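Local coordinates for flagellar hook-associated protein 2 (Bdellovibrio bacteriovorus, PDB 6KTY), which probably caps the growing tip of the flagellar filament, helping flagellin subunits polymerise there and keeping them from leaking out unassembled, at residues Tyr33-Ala41 / Leu164-Pro174; Asp53-Ile64 / Tyr76-Val87. All blocks are in the same frame, centred on the assembly; numbering follows the deposited sequence.

In the fold
The two contacts sit on opposite sides of the chain's centre, one in each half of this elongated, mostly beta fragment of the cap protein. Their centres are 40 Å apart and their nearest atoms about 22 Å apart, so they do not touch. Contact 1 joins strand 32-39 to the chain around strand 168-169, where residues 123 positions apart close one beta domain. Contact 2 falls within the long excursion between those two segments and joins the chain around one beta hairpin to the start of helix 84-94. Two other subunits reach contact 1, whereas no other chain of the assembly touches the segments of contact 2.

Contact 1: residues Tyr33-Ala41 / Leu164-Pro174; sequences YAIEVVQLA and LPDNKSTDLVP
Tyr33 lays one ring face against Val173, where strand 32-39 of a five-stranded antiparallel sheet packs on the chain leading into and out of strand 168-169, part of a smaller sheet. Val173 CG1, anti to the backbone N (chi1 175°), makes a CH-pi contact 4.1 Å from the Tyr33 ring centroid, 21° off the normal, while Val173 CG2 lies 3.9 Å from Tyr33 CG. Farther out, Pro174 CD approaches the phenol end obliquely, 3.7 Å from Tyr33 OH. Lys99 of the second subunit also packs on this tyrosine.

Two residues on, Ile35 turns toward the same layer, and its CD1 meets Leu172 CD1 at 4.3 Å, a looser methyl contact. The turn carrying Leu172 is shaped by Ser169, whose OG accepts from Asp171 N in an ST turn; Leu178 of strand 178-180 packs on both Leu172 and Val173.

Beyond the classic beta bulge at Val38 and Gln39, the Leu40 and Asn167 side chains cross at about a right angle, Leu40 CB and CD2 both coming to Asn167 OD1. Arg190 of the third subunit packs on both residues.

Ala41 CB rests 3.6 Å from Pro165 O, and the Asn167 amide grips the Ala41 backbone twice. Asn167 ND2 donates to Ala41 O at 3.3 Å, nearly straight. Ala41 N donates in the carbonyl plane to a lone pair of Asn167 OD1 at 2.7 Å.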
loop_
_atom_site.group_PDB
_atom_site.type_symbol
_atom_site.label_atom_id
_atom_site.label_comp_id
_atom_site.label_asym_id
_atom_site.label_seq_id
_atom_site.Cartn_x
_atom_site.Cartn_y
_atom_site.Cartn_z
ATOM N N TYR A 33 18.341 -5.872 -7.839
ATOM C CA TYR A 33 17.982 -4.527 -8.260
ATOM C C TYR A 33 16.876 -3.978 -7.351
ATOM O O TYR A 33 15.902 -4.658 -7.079
ATOM C CB TYR A 33 17.554 -4.555 -9.732
ATOM C CG TYR A 33 18.699 -4.921 -10.678
ATOM C CD1 TYR A 33 19.646 -3.975 -11.020
ATOM C CD2 TYR A 33 18.830 -6.210 -11.222
ATOM C CE1 TYR A 33 20.704 -4.280 -11.869
ATOM C CE2 TYR A 33 19.908 -6.531 -12.083
ATOM C CZ TYR A 33 20.832 -5.545 -12.398
ATOM O OH TYR A 33 21.891 -5.758 -13.248
ATOM N N ALA A 34 17.075 -2.773 -6.833
ATOM C CA ALA A 34 16.129 -2.179 -5.887
ATOM C C ALA A 34 15.480 -0.986 -6.567
ATOM O O ALA A 34 16.163 0.014 -6.836
ATOM C CB ALA A 34 16.840 -1.746 -4.648
ATOM N N ILE A 35 14.175 -1.103 -6.850
ATOM C CA ILE A 35 13.439 -0.067 -7.580
ATOM C C ILE A 35 12.184 0.295 -6.837
ATOM O O ILE A 35 11.417 -0.590 -6.435
ATOM C CB ILE A 35 13.017 -0.518 -9.001
ATOM C CG1 ILE A 35 14.225 -0.869 -9.849
ATOM C CG2 ILE A 35 12.272 0.599 -9.732
ATOM C CD1 ILE A 35 15.277 0.230 -9.937
ATOM N N GLU A 36 12.003 1.603 -6.682
ATOM C CA GLU A 36 10.828 2.216 -6.123
ATOM C C GLU A 36 10.171 3.142 -7.156
ATOM O O GLU A 36 10.814 4.083 -7.648
ATOM C CB GLU A 36 11.245 3.067 -4.932
ATOM C CG GLU A 36 10.076 3.592 -4.150
ATOM C CD GLU A 36 10.485 4.414 -2.955
ATOM O OE1 GLU A 36 11.579 4.178 -2.426
ATOM O OE2 GLU A 36 9.690 5.268 -2.508
ATOM N N VAL A 37 8.904 2.904 -7.470
ATOM C CA VAL A 37 8.172 3.837 -8.341
ATOM C C VAL A 37 7.507 4.906 -7.470
ATOM O O VAL A 37 6.502 4.628 -6.787
ATOM C CB VAL A 37 7.127 3.131 -9.174
ATOM C CG1 VAL A 37 6.498 4.164 -10.172
ATOM C CG2 VAL A 37 7.727 1.948 -9.858
ATOM N N VAL A 38 8.091 6.106 -7.449
ATOM C CA VAL A 38 7.598 7.200 -6.612
ATOM C C VAL A 38 6.372 7.852 -7.280
ATOM O O VAL A 38 5.362 8.036 -6.644
ATOM C CB VAL A 38 8.703 8.241 -6.280
ATOM C CG1 VAL A 38 8.147 9.359 -5.428
ATOM C CG2 VAL A 38 9.857 7.539 -5.493
ATOM N N GLN A 39 6.459 8.139 -8.570
ATOM C CA GLN A 39 5.341 8.756 -9.294
ATOM C C GLN A 39 5.378 8.252 -10.717
ATOM O O GLN A 39 6.472 8.138 -11.297
ATOM C CB GLN A 39 5.582 10.262 -9.225
ATOM C CG GLN A 39 4.729 11.134 -10.071
ATOM C CD GLN A 39 5.259 12.557 -10.020
ATOM O OE1 GLN A 39 5.110 13.236 -9.008
ATOM N NE2 GLN A 39 5.894 13.007 -11.113
ATOM N N LEU A 40 4.224 7.938 -11.294
ATOM C CA LEU A 40 4.196 7.597 -12.697
ATOM C C LEU A 40 4.478 8.856 -13.519
ATOM O O LEU A 40 4.257 9.975 -13.066
ATOM C CB LEU A 40 2.849 7.010 -13.099
ATOM C CG LEU A 40 2.484 5.668 -12.470
ATOM C CD1 LEU A 40 1.049 5.356 -12.873
ATOM C CD2 LEU A 40 3.406 4.504 -12.889
ATOM N N ALA A 41 4.979 8.674 -14.726
ATOM C CA ALA A 41 5.024 9.789 -15.675
ATOM C C ALA A 41 3.580 10.256 -15.989
ATOM O O ALA A 41 2.683 9.429 -16.058
ATOM C CB ALA A 41 5.743 9.365 -16.936
ATOM N N LEU A 164 12.426 9.839 -15.316
ATOM C CA LEU A 164 12.278 9.207 -16.618
ATOM C C LEU A 164 11.102 9.851 -17.389
ATOM O O LEU A 164 10.090 10.243 -16.805
ATOM C CB LEU A 164 12.051 7.710 -16.477
ATOM C CG LEU A 164 13.026 6.946 -15.561
ATOM C CD1 LEU A 164 12.670 5.493 -15.571
ATOM C CD2 LEU A 164 14.443 7.128 -16.025
ATOM N N PRO A 165 11.234 9.951 -18.709
ATOM C CA PRO A 165 10.181 10.536 -19.532
ATOM C C PRO A 165 8.892 9.699 -19.641
ATOM O O PRO A 165 7.792 10.272 -19.744
ATOM C CB PRO A 165 10.861 10.686 -20.914
ATOM C CG PRO A 165 11.941 9.679 -20.921
ATOM C CD PRO A 165 12.430 9.570 -19.505
ATOM N N ASP A 166 9.039 8.369 -19.625
ATOM C CA ASP A 166 7.948 7.432 -19.819
ATOM C C ASP A 166 7.870 6.446 -18.642
ATOM O O ASP A 166 8.786 6.388 -17.802
ATOM C CB ASP A 166 8.150 6.617 -21.097
ATOM C CG ASP A 166 8.139 7.477 -22.369
ATOM O OD1 ASP A 166 7.221 8.321 -22.523
ATOM O OD2 ASP A 166 9.034 7.273 -23.227
ATOM N N ASN A 167 6.821 5.620 -18.654
ATOM C CA ASN A 167 6.599 4.607 -17.632
ATOM C C ASN A 167 7.179 3.276 -18.035
ATOM O O ASN A 167 6.565 2.221 -17.869
ATOM C CB ASN A 167 5.104 4.546 -17.271
ATOM C CG ASN A 167 4.670 5.808 -16.595
ATOM O OD1 ASN A 167 5.302 6.198 -15.651
ATOM N ND2 ASN A 167 3.629 6.462 -17.077
ATOM N N LYS A 168 8.387 3.367 -18.566
ATOM C CA LYS A 168 9.179 2.204 -18.942
ATOM C C LYS A 168 10.651 2.579 -18.893
ATOM O O LYS A 168 10.983 3.755 -18.893
ATOM C CB LYS A 168 8.810 1.683 -20.336
ATOM C CG LYS A 168 8.929 2.680 -21.485
ATOM C CD LYS A 168 8.846 1.959 -22.856
ATOM N N SER A 169 11.519 1.577 -18.863
ATOM C CA SER A 169 12.954 1.800 -18.903
ATOM C C SER A 169 13.679 0.552 -19.386
ATOM O O SER A 169 13.384 -0.573 -18.943
ATOM C CB SER A 169 13.516 2.180 -17.528
ATOM O OG SER A 169 14.909 2.461 -17.628
ATOM N N THR A 170 14.632 0.768 -20.288
ATOM C CA THR A 170 15.614 -0.250 -20.633
ATOM C C THR A 170 16.954 -0.017 -19.899
ATOM O O THR A 170 17.854 -0.853 -19.995
ATOM C CB THR A 170 15.851 -0.288 -22.146
ATOM O OG1 THR A 170 16.374 0.973 -22.579
ATOM C CG2 THR A 170 14.542 -0.563 -22.894
ATOM N N ASP A 171 17.096 1.094 -19.159
ATOM C CA ASP A 171 18.394 1.434 -18.497
ATOM C C ASP A 171 18.574 1.006 -17.032
ATOM O O ASP A 171 19.708 0.839 -16.564
ATOM C CB ASP A 171 18.666 2.937 -18.553
ATOM C CG ASP A 171 18.819 3.439 -19.949
ATOM O OD1 ASP A 171 19.659 2.907 -20.713
ATOM O OD2 ASP A 171 18.092 4.383 -20.281
ATOM N N LEU A 172 17.486 0.868 -16.301
ATOM C CA LEU A 172 17.580 0.585 -14.859
ATOM C C LEU A 172 18.055 -0.818 -14.527
ATOM O O LEU A 172 18.816 -1.018 -13.577
ATOM C CB LEU A 172 16.244 0.861 -14.202
ATOM C CG LEU A 172 15.953 2.351 -14.241
ATOM C CD1 LEU A 172 14.807 2.714 -13.371
ATOM C CD2 LEU A 172 17.251 3.079 -13.805
ATOM N N VAL A 173 17.585 -1.785 -15.306
ATOM C CA VAL A 173 17.985 -3.169 -15.169
ATOM C C VAL A 173 18.497 -3.510 -16.548
ATOM O O VAL A 173 17.700 -3.661 -17.473
ATOM C CB VAL A 173 16.803 -4.082 -14.763
ATOM C CG1 VAL A 173 17.241 -5.564 -14.740
ATOM C CG2 VAL A 173 16.258 -3.653 -13.405
ATOM N N PRO A 174 19.831 -3.549 -16.711
ATOM C CA PRO A 174 20.404 -3.765 -18.040
ATOM C C PRO A 174 19.970 -5.098 -18.635
ATOM O O PRO A 174 20.099 -6.139 -17.976
ATOM C CB PRO A 174 21.922 -3.752 -17.779
ATOM C CG PRO A 174 22.078 -2.906 -16.568
ATOM C CD PRO A 174 20.879 -3.248 -15.711
#

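Contact 2: residues Asp53-Ile64 / Tyr76-Val87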
loop_
_atom_site.group_PDB
_atom_site.type_symbol
_atom_site.label_atom_id
_atom_site.label_comp_id
_atom_site.label_asym_id
_atom_site.label_seq_id
_atom_site.Cartn_x
_atom_site.Cartn_y
_atom_site.Cartn_z
ATOM N N ASP A 53 -25.569 18.256 -19.683
ATOM C CA ASP A 53 -25.767 17.185 -20.642
ATOM C C ASP A 53 -24.557 17.235 -21.573
ATOM O O ASP A 53 -23.810 18.230 -21.579
ATOM C CB ASP A 53 -27.058 17.407 -21.428
ATOM C CG ASP A 53 -27.013 18.668 -22.260
ATOM O OD1 ASP A 53 -26.328 18.674 -23.302
ATOM O OD2 ASP A 53 -27.655 19.660 -21.866
ATOM N N LYS A 54 -24.376 16.183 -22.356
ATOM C CA LYS A 54 -23.257 16.134 -23.289
ATOM C C LYS A 54 -23.726 16.143 -24.733
ATOM O O LYS A 54 -22.911 16.059 -25.653
ATOM C CB LYS A 54 -22.396 14.889 -23.016
ATOM C CG LYS A 54 -22.990 13.548 -23.440
ATOM C CD LYS A 54 -21.966 12.474 -23.121
ATOM C CE LYS A 54 -22.430 11.070 -23.420
ATOM N NZ LYS A 54 -23.098 10.922 -24.745
ATOM N N ASP A 55 -25.036 16.231 -24.939
ATOM C CA ASP A 55 -25.588 16.035 -26.275
ATOM C C ASP A 55 -26.615 17.080 -26.699
ATOM O O ASP A 55 -27.230 16.900 -27.732
ATOM C CB ASP A 55 -26.213 14.637 -26.373
ATOM C CG ASP A 55 -27.402 14.460 -25.440
ATOM O OD1 ASP A 55 -27.574 15.282 -24.512
ATOM O OD2 ASP A 55 -28.163 13.498 -25.637
ATOM N N GLN A 56 -26.802 18.154 -25.926
ATOM C CA GLN A 56 -27.778 19.193 -26.275
ATOM C C GLN A 56 -27.230 20.622 -26.108
ATOM O O GLN A 56 -27.414 21.465 -26.979
ATOM C CB GLN A 56 -29.036 19.033 -25.418
ATOM C CG GLN A 56 -29.729 17.708 -25.606
ATOM C CD GLN A 56 -30.809 17.458 -24.570
ATOM O OE1 GLN A 56 -31.834 18.130 -24.566
ATOM N NE2 GLN A 56 -30.585 16.473 -23.693
ATOM N N THR A 57 -26.593 20.886 -24.971
ATOM C CA THR A 57 -26.134 22.227 -24.633
ATOM C C THR A 57 -24.942 22.501 -25.505
ATOM O O THR A 57 -24.014 21.689 -25.550
ATOM C CB THR A 57 -25.742 22.325 -23.143
ATOM O OG1 THR A 57 -26.894 22.038 -22.330
ATOM C CG2 THR A 57 -25.187 23.717 -22.808
ATOM N N GLN A 58 -25.005 23.587 -26.259
ATOM C CA GLN A 58 -23.989 23.887 -27.260
ATOM C C GLN A 58 -23.004 24.899 -26.703
ATOM O O GLN A 58 -23.408 25.858 -26.020
ATOM C CB GLN A 58 -24.641 24.400 -28.546
ATOM C CG GLN A 58 -25.647 23.388 -29.100
ATOM C CD GLN A 58 -25.628 23.294 -30.581
ATOM O OE1 GLN A 58 -26.343 24.043 -31.243
ATOM N NE2 GLN A 58 -24.805 22.370 -31.137
ATOM N N ILE A 59 -21.716 24.684 -26.980
ATOM C CA ILE A 59 -20.675 25.604 -26.475
ATOM C C ILE A 59 -20.273 26.717 -27.448
ATOM O O ILE A 59 -19.448 27.574 -27.100
ATOM C CB ILE A 59 -19.439 24.846 -25.960
ATOM C CG1 ILE A 59 -18.528 24.298 -27.087
ATOM C CG2 ILE A 59 -19.850 23.700 -25.061
ATOM C CD1 ILE A 59 -17.088 23.960 -26.569
ATOM N N GLY A 60 -20.827 26.692 -28.660
ATOM C CA GLY A 60 -20.591 27.725 -29.645
ATOM C C GLY A 60 -19.677 27.346 -30.815
ATOM O O GLY A 60 -19.299 26.189 -30.995
ATOM N N VAL A 61 -19.318 28.351 -31.607
ATOM C CA VAL A 61 -18.502 28.148 -32.783
ATOM C C VAL A 61 -17.234 28.960 -32.617
ATOM O O VAL A 61 -17.238 30.027 -32.010
ATOM C CB VAL A 61 -19.264 28.549 -34.080
ATOM C CG1 VAL A 61 -19.836 29.975 -33.986
ATOM C CG2 VAL A 61 -18.385 28.411 -35.294
ATOM N N GLY A 62 -16.142 28.435 -33.145
ATOM C CA GLY A 62 -14.877 29.167 -33.157
ATOM C C GLY A 62 -13.770 28.152 -33.132
ATOM O O GLY A 62 -13.744 27.269 -33.996
ATOM N N TYR A 63 -12.886 28.260 -32.132
ATOM C CA TYR A 63 -11.806 27.302 -31.972
ATOM C C TYR A 63 -11.276 27.172 -30.548
ATOM O O TYR A 63 -11.487 28.044 -29.683
ATOM C CB TYR A 63 -10.648 27.611 -32.932
ATOM C CG TYR A 63 -9.847 28.863 -32.633
ATOM C CD1 TYR A 63 -8.812 28.857 -31.682
ATOM C CD2 TYR A 63 -10.073 30.025 -33.324
ATOM C CE1 TYR A 63 -8.058 30.011 -31.419
ATOM C CE2 TYR A 63 -9.329 31.179 -33.067
ATOM C CZ TYR A 63 -8.316 31.157 -32.119
ATOM O OH TYR A 63 -7.591 32.302 -31.871
ATOM N N ILE A 64 -10.582 26.069 -30.308
ATOM C CA ILE A 64 -9.847 25.875 -29.060
ATOM C C ILE A 64 -8.364 25.777 -29.417
ATOM O O ILE A 64 -7.992 25.038 -30.335
ATOM C CB ILE A 64 -10.314 24.636 -28.293
ATOM C CG1 ILE A 64 -11.769 24.795 -27.852
ATOM C CG2 ILE A 64 -9.466 24.384 -27.061
ATOM C CD1 ILE A 64 -12.401 23.470 -27.487
ATOM N N TYR A 76 -10.862 23.690 -34.766
ATOM C CA TYR A 76 -12.031 24.471 -35.171
ATOM C C TYR A 76 -13.325 23.807 -34.717
ATOM O O TYR A 76 -13.635 22.677 -35.119
ATOM C CB TYR A 76 -12.064 24.635 -36.687
ATOM C CG TYR A 76 -10.784 25.194 -37.294
ATOM C CD1 TYR A 76 -10.152 26.323 -36.746
ATOM C CD2 TYR A 76 -10.189 24.590 -38.409
ATOM C CE1 TYR A 76 -8.970 26.837 -37.297
ATOM C CE2 TYR A 76 -9.018 25.096 -38.961
ATOM C CZ TYR A 76 -8.417 26.221 -38.406
ATOM O OH TYR A 76 -7.259 26.730 -38.965
ATOM N N ILE A 77 -14.104 24.537 -33.926
ATOM C CA ILE A 77 -15.380 24.031 -33.433
ATOM C C ILE A 77 -16.542 24.587 -34.262
ATOM O O ILE A 77 -16.832 25.784 -34.284
ATOM C CB ILE A 77 -15.537 24.311 -31.957
ATOM C CG1 ILE A 77 -14.391 23.605 -31.203
ATOM C CG2 ILE A 77 -16.909 23.832 -31.461
ATOM C CD1 ILE A 77 -14.268 22.125 -31.557
ATOM N N ASN A 78 -17.164 23.666 -34.975
ATOM C CA ASN A 78 -18.260 23.955 -35.836
ATOM C C ASN A 78 -19.567 23.951 -35.029
ATOM O O ASN A 78 -19.891 22.979 -34.353
ATOM C CB ASN A 78 -18.259 22.916 -36.937
ATOM C CG ASN A 78 -19.327 23.139 -37.923
ATOM O OD1 ASN A 78 -20.373 23.692 -37.594
ATOM N ND2 ASN A 78 -19.102 22.698 -39.140
ATOM N N GLY A 79 -20.301 25.062 -35.103
ATOM C CA GLY A 79 -21.606 25.185 -34.458
ATOM C C GLY A 79 -22.539 24.030 -34.778
ATOM O O GLY A 79 -23.358 23.658 -33.946
ATOM N N SER A 80 -22.385 23.432 -35.958
ATOM C CA SER A 80 -23.167 22.245 -36.348
ATOM C C SER A 80 -23.311 21.263 -35.219
ATOM O O SER A 80 -24.385 20.692 -35.022
ATOM C CB SER A 80 -22.528 21.500 -37.541
ATOM O OG SER A 80 -22.743 20.088 -37.467
ATOM N N ASN A 81 -22.207 21.033 -34.514
ATOM C CA ASN A 81 -22.178 20.073 -33.447
ATOM C C ASN A 81 -21.129 20.430 -32.381
ATOM O O ASN A 81 -20.038 19.845 -32.307
ATOM C CB ASN A 81 -21.960 18.665 -34.013
ATOM C CG ASN A 81 -22.267 17.581 -32.980
ATOM O OD1 ASN A 81 -22.496 17.877 -31.790
ATOM N ND2 ASN A 81 -22.305 16.329 -33.430
ATOM N N SER A 82 -21.485 21.419 -31.569
ATOM C CA SER A 82 -20.639 21.879 -30.478
ATOM C C SER A 82 -21.206 21.479 -29.101
ATOM O O SER A 82 -21.038 22.178 -28.098
ATOM C CB SER A 82 -20.370 23.392 -30.593
ATOM O OG SER A 82 -21.552 24.175 -30.699
ATOM N N THR A 83 -21.868 20.335 -29.047
ATOM C CA THR A 83 -22.165 19.695 -27.774
ATOM C C THR A 83 -20.829 19.163 -27.231
ATOM O O THR A 83 -19.863 19.040 -27.982
ATOM C CB THR A 83 -23.138 18.530 -27.943
ATOM O OG1 THR A 83 -22.530 17.546 -28.785
ATOM C CG2 THR A 83 -24.487 18.996 -28.594
ATOM N N LEU A 84 -20.761 18.824 -25.943
ATOM C CA LEU A 84 -19.518 18.287 -25.397
ATOM C C LEU A 84 -19.114 17.072 -26.200
ATOM O O LEU A 84 -17.949 16.899 -26.506
ATOM C CB LEU A 84 -19.659 17.886 -23.950
ATOM C CG LEU A 84 -19.664 18.997 -22.874
ATOM C CD1 LEU A 84 -19.392 18.274 -21.548
ATOM C CD2 LEU A 84 -18.670 20.118 -23.155
ATOM N N ASP A 85 -20.092 16.251 -26.552
ATOM C CA ASP A 85 -19.830 15.106 -27.398
ATOM C C ASP A 85 -19.284 15.478 -28.783
ATOM O O ASP A 85 -18.358 14.829 -29.254
ATOM C CB ASP A 85 -21.055 14.224 -27.520
ATOM C CG ASP A 85 -20.728 12.810 -27.158
ATOM O OD1 ASP A 85 -20.611 11.970 -28.094
ATOM O OD2 ASP A 85 -20.452 12.610 -25.933
ATOM N N GLY A 86 -19.863 16.497 -29.427
ATOM C CA GLY A 86 -19.359 16.947 -30.753
ATOM C C GLY A 86 -17.932 17.477 -30.698
ATOM O O GLY A 86 -17.122 17.210 -31.569
ATOM N N VAL A 87 -17.632 18.228 -29.650
ATOM C CA VAL A 87 -16.338 18.808 -29.468
ATOM C C VAL A 87 -15.288 17.732 -29.213
ATOM O O VAL A 87 -14.184 17.743 -29.768
ATOM C CB VAL A 87 -16.343 19.776 -28.300
ATOM C CG1 VAL A 87 -14.905 20.195 -27.990
ATOM C CG2 VAL A 87 -17.251 21.020 -28.637
HETATM O O HOH W 1 -23.152 19.481 -24.418
#
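Ile59 and Val87 meet tip to tip, Ile59 CD1 lying 3.6 Å from Val87 CG2. Ile64 comes to the same valine at about a right angle, with its CD1 near Val87 CG1, and also touches Ile77 CG1; Leu84 CD2 packs on Ile59 CG2. Leu135 of strand 129-136 adds to this apolar cluster through Ile59 and Ile77.

Ile59 N donates to Ser82 O at 2.8 Å, while Gly62 and Ile77 form an antiparallel hydrogen-bonded pair at the end of the hairpin made by strands 63-68 and 71-77. Next along, Tyr63 and Tyr76 are a non-hydrogen-bonded pair, with Tyr63 CB at the edge of the Tyr76 ring.

From the hairpin the chain runs through an Asx turn at Asn78 to helix 84-94. Thr83 is the N-cap: Thr83 OG1 accepts from Gly86 N at 2.9 Å and donates to Asn81 OD1. The first two helix N-H groups find acceptors outside the helix, Asp85 N in Lys54 O at 3.0 Å and Leu84 N in a water that also reaches Thr57 O.

Lys54 runs alongside Asp85, bending at chi4 (45°) to bring Lys54 NZ within 3.4 Å of Asp85 OD2, a long salt bridge; Lys89 forms another with Asp85 OD1. Just before Lys54, Asp53 makes an Asx motif: Asp53 OD1 takes Thr57 N on its syn lone pair and Gln56 N from above the carboxylate plane.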